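Local atomic coordinates of hypothetical protein yqeU (Bacillus subtilis, PDB entry 1VHK), a protein that probably methylates the N3 position of a specific uridine in 16S ribosomal RNA within the assembled 30S subunit, using S-adenosyl-L-methionine. Residues I81-A86 against L201-G206. Sequence-based numbering, arbitrary orientation.
Sequences IKVYIA and LLIVFG
Tyr84 and Ala86, each through both its N-H and its C=O, make four of the five hydrogen bonds that join two parallel strands; the fifth runs from Leu201 N to Lys82 O. Tyr84 N meets Leu201 O at 2.7 Å and Ala86 N meets Ile203 O at 2.8 Å, while Ala86 O accepts from Phe205 N. Between these bonds the side chains alternate. On one face Ala86 CB lies 3.7 Å from Val204 CB, its bridge partner, and Leu202, its CG anti to the backbone N (chi1 176°), lays CD1 against Tyr84 CB at 3.8 Å. On the other, Val83 CG2 touches Ile203 CD1, and Ile85 points CG2 obliquely at the Phe205 ring, 3.6 Å from CE1. The pair forms the middle of the six-stranded parallel sheet of the SPOUT methyltransferase domain, where branched aliphatic Val83, Ile85, Leu201 and Ile203 suit a buried face. Helix 239-253 covers Val83, Ile85 and Phe205, whereas Tyr84 leans its ring edge-to-face with that of Phe169. An alanine in place of Phe205 would remove the ring, and would probably leave Ile85 CG2 without its aromatic neighbour and open a gap beside Ala239 and Pro240. Strands 109-113 and 171-175 flank the two, bonded to Ile85 and Leu202.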
loop_
_atom_site.group_PDB
_atom_site.type_symbol
_atom_site.label_atom_id
_atom_site.label_comp_id
_atom_site.label_asym_id
_atom_site.label_seq_id
_atom_site.Cartn_x
_atom_site.Cartn_y
_atom_site.Cartn_z
ATOM N N ILE A 81 -5.371 14.104 5.709
ATOM C CA ILE A 81 -5.100 14.131 7.146
ATOM C C ILE A 81 -3.705 13.559 7.420
ATOM O O ILE A 81 -3.270 12.713 6.643
ATOM C CB ILE A 81 -6.123 13.337 7.970
ATOM C CG1 ILE A 81 -5.840 11.850 7.905
ATOM C CG2 ILE A 81 -7.557 13.625 7.522
ATOM C CD1 ILE A 81 -6.696 10.985 8.780
ATOM N N LYS A 82 -3.096 13.995 8.512
ATOM C CA LYS A 82 -1.766 13.555 8.901
ATOM C C LYS A 82 -1.764 12.221 9.607
ATOM O O LYS A 82 -2.246 12.086 10.740
ATOM C CB LYS A 82 -1.126 14.621 9.822
ATOM C CG LYS A 82 -0.917 15.929 9.065
ATOM C CD LYS A 82 -0.047 16.903 9.820
ATOM C CE LYS A 82 0.221 18.150 8.965
ATOM N NZ LYS A 82 1.375 18.940 9.492
ATOM N N VAL A 83 -1.246 11.168 8.926
ATOM C CA VAL A 83 -1.293 9.889 9.637
ATOM C C VAL A 83 0.084 9.433 10.036
ATOM O O VAL A 83 1.084 9.642 9.347
ATOM C CB VAL A 83 -2.259 8.852 9.123
ATOM C CG1 VAL A 83 -2.905 9.195 7.799
ATOM C CG2 VAL A 83 -1.723 7.437 9.141
ATOM N N TYR A 84 0.181 9.185 11.357
ATOM C CA TYR A 84 1.394 8.730 11.993
ATOM C C TYR A 84 1.350 7.224 12.269
ATOM O O TYR A 84 0.463 6.742 12.968
ATOM C CB TYR A 84 1.619 9.434 13.317
ATOM C CG TYR A 84 1.998 10.885 13.192
ATOM C CD1 TYR A 84 3.248 11.336 13.613
ATOM C CD2 TYR A 84 1.108 11.810 12.683
ATOM C CE1 TYR A 84 3.575 12.680 13.542
ATOM C CE2 TYR A 84 1.414 13.155 12.603
ATOM C CZ TYR A 84 2.654 13.574 13.031
ATOM O OH TYR A 84 2.958 14.909 12.961
ATOM N N ILE A 85 2.349 6.523 11.771
ATOM C CA ILE A 85 2.441 5.086 11.948
ATOM C C ILE A 85 3.395 4.737 13.088
ATOM O O ILE A 85 4.592 4.984 13.008
ATOM C CB ILE A 85 2.928 4.392 10.654
ATOM C CG1 ILE A 85 2.155 4.888 9.444
ATOM C CG2 ILE A 85 2.816 2.882 10.790
ATOM C CD1 ILE A 85 0.654 4.794 9.540
ATOM N N ALA A 86 2.867 4.137 14.155
ATOM C CA ALA A 86 3.732 3.641 15.226
ATOM C C ALA A 86 3.909 2.129 15.077
ATOM O O ALA A 86 2.926 1.423 15.338
ATOM C CB ALA A 86 3.126 3.941 16.592
ATOM N N LEU A 201 -3.581 11.864 13.043
ATOM C CA LEU A 201 -4.004 10.550 13.530
ATOM C C LEU A 201 -2.814 9.632 13.791
ATOM O O LEU A 201 -1.888 9.533 12.992
ATOM C CB LEU A 201 -4.982 9.927 12.552
ATOM C CG LEU A 201 -5.316 8.446 12.750
ATOM C CD1 LEU A 201 -6.235 8.243 13.961
ATOM C CD2 LEU A 201 -5.914 7.853 11.482
ATOM N N LEU A 202 -2.758 9.074 14.994
ATOM C CA LEU A 202 -1.752 8.130 15.414
ATOM C C LEU A 202 -2.357 6.720 15.384
ATOM O O LEU A 202 -3.482 6.556 15.826
ATOM C CB LEU A 202 -1.247 8.392 16.841
ATOM C CG LEU A 202 -0.246 7.319 17.332
ATOM C CD1 LEU A 202 1.042 7.431 16.529
ATOM C CD2 LEU A 202 0.005 7.436 18.813
ATOM N N ILE A 203 -1.650 5.787 14.764
ATOM C CA ILE A 203 -2.115 4.405 14.649
ATOM C C ILE A 203 -0.995 3.488 15.134
ATOM O O ILE A 203 0.122 3.597 14.603
ATOM C CB ILE A 203 -2.473 3.986 13.210
ATOM C CG1 ILE A 203 -3.367 4.982 12.487
ATOM C CG2 ILE A 203 -3.159 2.615 13.226
ATOM C CD1 ILE A 203 -3.742 4.613 11.075
ATOM N N VAL A 204 -1.200 2.742 16.224
ATOM C CA VAL A 204 -0.073 1.906 16.681
ATOM C C VAL A 204 -0.325 0.460 16.370
ATOM O O VAL A 204 -1.433 -0.059 16.510
ATOM C CB VAL A 204 0.308 2.165 18.129
ATOM C CG1 VAL A 204 -0.460 3.341 18.722
ATOM C CG2 VAL A 204 0.203 0.941 19.024
ATOM N N PHE A 205 0.718 -0.232 15.895
ATOM C CA PHE A 205 0.617 -1.659 15.571
ATOM C C PHE A 205 1.555 -2.480 16.445
ATOM O O PHE A 205 2.643 -1.992 16.791
ATOM C CB PHE A 205 1.049 -1.847 14.087
ATOM C CG PHE A 205 0.261 -0.977 13.154
ATOM C CD1 PHE A 205 0.667 0.308 12.888
ATOM C CD2 PHE A 205 -0.893 -1.462 12.565
ATOM C CE1 PHE A 205 -0.085 1.130 12.080
ATOM C CE2 PHE A 205 -1.638 -0.656 11.723
ATOM C CZ PHE A 205 -1.214 0.633 11.461
ATOM N N GLY A 206 1.275 -3.739 16.688
ATOM C CA GLY A 206 2.228 -4.537 17.498
ATOM C C GLY A 206 3.169 -5.275 16.532
ATOM O O GLY A 206 2.980 -5.181 15.329
#